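Local coordinates for protein pullulanase (Bacillus acidopullulyticus, PDB 2WAN) that hydrolyses the alpha-1,6-glucosidic linkages of pullulan and the branch points of starch-type polysaccharides, as a multidomain debranching enzyme with an alpha-amylase-type catalytic barrel, at residues Ala625-Lys629 and Asp630-Lys634; Lys213-Asp217 and His218-Thr222. All blocks are in the same frame, centred on the assembly; numbering follows the deposited sequence.

Contact 1: Ala625-Lys629 and Asp630-Lys634; sequences ALLGK and DTMAK. With ACT (acetate ion), chain O.
Thr631 meets Leu627 and Gly628 where the loop 625-629 runs into helix 629-642, around a bound acetate ion, probably from the crystallisation liquor. Asp630, in the first turn after Lys629, brings CB to 3.5 Å from acetate O, while its backbone N is taken by Gln664. Thr631 grips the same acetate oxygen twice, through N at 2.9 Å with an N-H...O angle of 150° and through OG1, also at 2.9 Å. With OG1 beside its own backbone N (chi1 -64°), hydroxyl and amide lie close enough to converge on one acceptor. Its CB sits 3.2 Å from Leu627 O, whose hydrogen bond goes to Thr594, and Gln600 NE2 adds a further bond to OG1. An anion at the start of a helix is favourably placed towards the helix dipole, which may contribute to its binding here. Gly628 is the N-cap, with a positive phi that suits glycine. The helix belongs to the beta/alpha barrel of the amylase-type catalytic domain and follows strand 618-621. Met632 N closes the first turn by donating to Gly628 O at 3.0 Å. The Met632 chain bends at chi2 and chi3, bringing SD to 3.8 Å from Leu627 CD1, and Phe621 of strand 618-621 touches both side chains. Ala633 N donates to Lys629 O at 2.9 Å, its CB also lying against that oxygen, whereas the amine of Lys629 reaches Gln670.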
# COMPACT_ATOMS: atom_id res chain seq x y z
N ALA A 625 1.08 -0.89 2.91
CA ALA A 625 1.31 -1.81 4.04
C ALA A 625 0.31 -2.97 3.99
O ALA A 625 0.69 -4.12 4.22
CB ALA A 625 1.19 -1.06 5.37
N LEU A 626 -0.95 -2.67 3.67
CA LEU A 626 -2.01 -3.68 3.58
C LEU A 626 -1.79 -4.76 2.53
O LEU A 626 -2.36 -5.86 2.64
CB LEU A 626 -3.36 -3.01 3.32
CG LEU A 626 -3.87 -2.04 4.39
CD1 LEU A 626 -5.13 -1.38 3.90
CD2 LEU A 626 -4.13 -2.79 5.71
N LEU A 627 -1.01 -4.47 1.49
CA LEU A 627 -0.81 -5.45 0.41
C LEU A 627 0.11 -6.60 0.83
O LEU A 627 0.02 -7.70 0.29
CB LEU A 627 -0.33 -4.78 -0.87
CG LEU A 627 -1.28 -3.69 -1.39
CD1 LEU A 627 -0.70 -3.06 -2.65
CD2 LEU A 627 -2.71 -4.23 -1.67
N GLY A 628 0.97 -6.34 1.81
CA GLY A 628 1.86 -7.37 2.36
C GLY A 628 3.20 -7.50 1.64
O GLY A 628 3.31 -7.24 0.42
N LYS A 629 4.22 -7.90 2.39
CA LYS A 629 5.59 -8.05 1.88
C LYS A 629 5.69 -9.04 0.73
O LYS A 629 6.29 -8.74 -0.29
CB LYS A 629 6.56 -8.49 2.98
CG LYS A 629 6.95 -7.41 3.95
CD LYS A 629 7.58 -8.02 5.22
CE LYS A 629 8.96 -8.59 4.96
NZ LYS A 629 9.58 -9.02 6.27
N ASP A 630 5.10 -10.23 0.90
CA ASP A 630 5.20 -11.27 -0.10
C ASP A 630 4.61 -10.82 -1.43
O ASP A 630 5.20 -11.02 -2.49
CB ASP A 630 4.52 -12.55 0.39
CG ASP A 630 5.32 -13.25 1.49
OD1 ASP A 630 6.45 -12.81 1.80
OD2 ASP A 630 4.82 -14.25 2.05
N THR A 631 3.46 -10.16 -1.34
CA THR A 631 2.80 -9.61 -2.52
C THR A 631 3.62 -8.51 -3.21
O THR A 631 3.78 -8.52 -4.43
CB THR A 631 1.38 -9.13 -2.17
OG1 THR A 631 0.60 -10.27 -1.76
CG2 THR A 631 0.68 -8.45 -3.37
N MET A 632 4.16 -7.57 -2.43
CA MET A 632 4.96 -6.48 -3.01
C MET A 632 6.25 -6.99 -3.66
O MET A 632 6.70 -6.47 -4.66
CB MET A 632 5.28 -5.41 -1.97
CG MET A 632 4.08 -4.60 -1.47
SD MET A 632 2.96 -4.02 -2.77
CE MET A 632 4.06 -3.24 -3.93
N ALA A 633 6.86 -8.00 -3.04
CA ALA A 633 8.03 -8.63 -3.63
C ALA A 633 7.67 -9.21 -5.00
O ALA A 633 8.44 -9.09 -5.95
CB ALA A 633 8.57 -9.72 -2.68
N LYS A 634 6.50 -9.85 -5.10
CA LYS A 634 6.10 -10.45 -6.38
C LYS A 634 5.76 -9.40 -7.43
O LYS A 634 6.12 -9.57 -8.61
CB LYS A 634 4.92 -11.41 -6.21
CG LYS A 634 5.27 -12.71 -5.53
CD LYS A 634 4.04 -13.60 -5.46
CE LYS A 634 4.39 -15.00 -4.99
NZ LYS A 634 3.14 -15.81 -4.92
C ACT O . 1.00 -10.99 1.88
O ACT O . 1.68 -10.59 0.90
OXT ACT O . 1.60 -11.26 2.94
CH3 ACT O . -0.47 -11.15 1.81

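Contact 2: Lys213-Asp217 and His218-Thr222; sequences KIALD and HSWNT
Leu216 and Thr222 face each other across the turn that follows strand 208-216, with Leu216 N donating to Thr222 O at 2.9 Å and an N-H...O angle of 167°. Leu216 CB rests 3.7 Å from that same oxygen, and its CD1 comes to 4.2 Å from Thr222 CG2, so methyl meets methyl beside the backbone bond. Between them the chain reverses in a type I' turn from Leu216 to Ser219, closed by Ser219 N on Leu216 O. Asp217 and His218 hold the turn's two positive-phi positions, as its type requires. Both side chains leave with CG beside the backbone N. The imidazole points away from the turn, where NE2 is hydrogen-bonded to Asp187 OD1, and Asp217 OD2 accepts a hydrogen bond from a water that weakly reaches Thr222 OG1. Ser219 instead places OG between its backbone N and carbonyl carbon (chi1 69°), 2.8 Å from a second water that donates to Leu216 O and accepts from Thr222 N. Trp220, with chi1 -71°, brings CZ3 obliquely to 4.3 Å from Ala215 CB; Pro184 and Val169 also touch the indole. This loop joins strands 208-216 and 223-233 in an antiparallel sheet of the X25 domain. A third bridge runs from Ala215 O through water to His218 N. With two direct backbone bonds, and waters pairing with Ala215 O, Leu216 O, His218 N and Thr222 N, the chemistry is consistent with a reversal whose shape rests partly on ordered water.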
# COMPACT_ATOMS: atom_id res chain seq x y z
N LYS A 213 7.06 -20.15 37.00
CA LYS A 213 5.64 -20.20 36.74
C LYS A 213 5.42 -20.20 35.22
O LYS A 213 6.39 -20.14 34.44
CB LYS A 213 4.92 -18.96 37.32
CG LYS A 213 5.03 -18.79 38.83
CD LYS A 213 3.96 -17.84 39.33
CE LYS A 213 2.64 -18.59 39.51
NZ LYS A 213 1.54 -17.72 39.97
N ILE A 214 4.16 -20.29 34.82
CA ILE A 214 3.77 -20.06 33.43
C ILE A 214 2.89 -18.82 33.41
O ILE A 214 1.82 -18.80 34.05
CB ILE A 214 3.02 -21.29 32.84
CG1 ILE A 214 3.91 -22.54 32.81
CG2 ILE A 214 2.42 -20.98 31.46
CD1 ILE A 214 5.08 -22.50 31.84
N ALA A 215 3.34 -17.78 32.70
CA ALA A 215 2.56 -16.55 32.55
C ALA A 215 1.89 -16.52 31.19
O ALA A 215 2.49 -16.89 30.19
CB ALA A 215 3.44 -15.32 32.74
N LEU A 216 0.64 -16.07 31.17
CA LEU A 216 -0.16 -16.03 29.95
C LEU A 216 -0.21 -14.63 29.33
O LEU A 216 -0.18 -13.62 30.04
CB LEU A 216 -1.58 -16.53 30.20
CG LEU A 216 -1.80 -17.98 30.64
CD1 LEU A 216 -3.26 -18.38 30.39
CD2 LEU A 216 -0.86 -18.95 29.95
N ASP A 217 -0.29 -14.59 28.00
CA ASP A 217 -0.63 -13.36 27.27
C ASP A 217 0.32 -12.18 27.52
O ASP A 217 -0.11 -11.02 27.45
CB ASP A 217 -2.09 -12.97 27.52
CG ASP A 217 -3.06 -14.11 27.22
OD1 ASP A 217 -2.84 -14.83 26.22
OD2 ASP A 217 -4.03 -14.30 27.99
N HIS A 218 1.58 -12.48 27.80
CA HIS A 218 2.63 -11.46 27.99
C HIS A 218 2.43 -10.53 29.20
O HIS A 218 2.99 -9.43 29.22
CB HIS A 218 2.85 -10.64 26.71
CG HIS A 218 3.46 -11.42 25.59
ND1 HIS A 218 3.18 -11.16 24.26
CD2 HIS A 218 4.33 -12.46 25.58
CE1 HIS A 218 3.86 -11.99 23.49
NE2 HIS A 218 4.57 -12.79 24.27
N SER A 219 1.65 -10.96 30.19
CA SER A 219 1.52 -10.18 31.42
C SER A 219 1.45 -11.06 32.67
O SER A 219 1.50 -12.29 32.58
CB SER A 219 0.32 -9.23 31.37
OG SER A 219 -0.90 -9.94 31.39
N TRP A 220 1.37 -10.41 33.82
CA TRP A 220 1.23 -11.09 35.10
C TRP A 220 -0.24 -11.17 35.53
O TRP A 220 -0.55 -11.60 36.64
CB TRP A 220 2.05 -10.37 36.18
CG TRP A 220 3.53 -10.52 36.03
CD1 TRP A 220 4.43 -9.53 35.74
CD2 TRP A 220 4.30 -11.72 36.19
NE1 TRP A 220 5.71 -10.05 35.70
CE2 TRP A 220 5.65 -11.39 35.97
CE3 TRP A 220 3.97 -13.05 36.49
CZ2 TRP A 220 6.68 -12.34 36.05
CZ3 TRP A 220 4.99 -13.99 36.56
CH2 TRP A 220 6.33 -13.63 36.35
N ASN A 221 -1.13 -10.74 34.64
CA ASN A 221 -2.57 -10.80 34.93
C ASN A 221 -2.97 -12.21 35.33
O ASN A 221 -3.66 -12.42 36.33
CB ASN A 221 -3.36 -10.35 33.70
CG ASN A 221 -4.53 -9.45 34.06
OD1 ASN A 221 -5.42 -9.82 34.82
ND2 ASN A 221 -4.53 -8.25 33.49
N THR A 222 -2.50 -13.18 34.55
CA THR A 222 -2.77 -14.59 34.80
C THR A 222 -1.50 -15.41 34.69
O THR A 222 -0.86 -15.46 33.63
CB THR A 222 -3.83 -15.12 33.82
OG1 THR A 222 -5.03 -14.34 33.95
CG2 THR A 222 -4.17 -16.58 34.10
O HOH W 1 3.21 -14.53 28.59
O HOH W 2 -1.66 -12.53 31.99
O HOH W 3 -4.18 -13.16 30.84

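Contact 1 lies near the middle of the molecule, its centre 8 Å from that of the chain, whereas contact 2 sits 36 Å out, in the X25 domain. Their nearest atoms are about 18 Å apart, and they share no secondary-structure element: one leads into a helix of the catalytic barrel, the other reverses the chain between two strands of an antiparallel sheet. Both are only partly buried, but contact 1 has more of its touching residues inside. The chemistry follows the place: regular helical bonds, a sulfur-methyl contact and a bound anion at 625-634, against turn bonds, bridging waters and outward-facing polar side chains at 213-222.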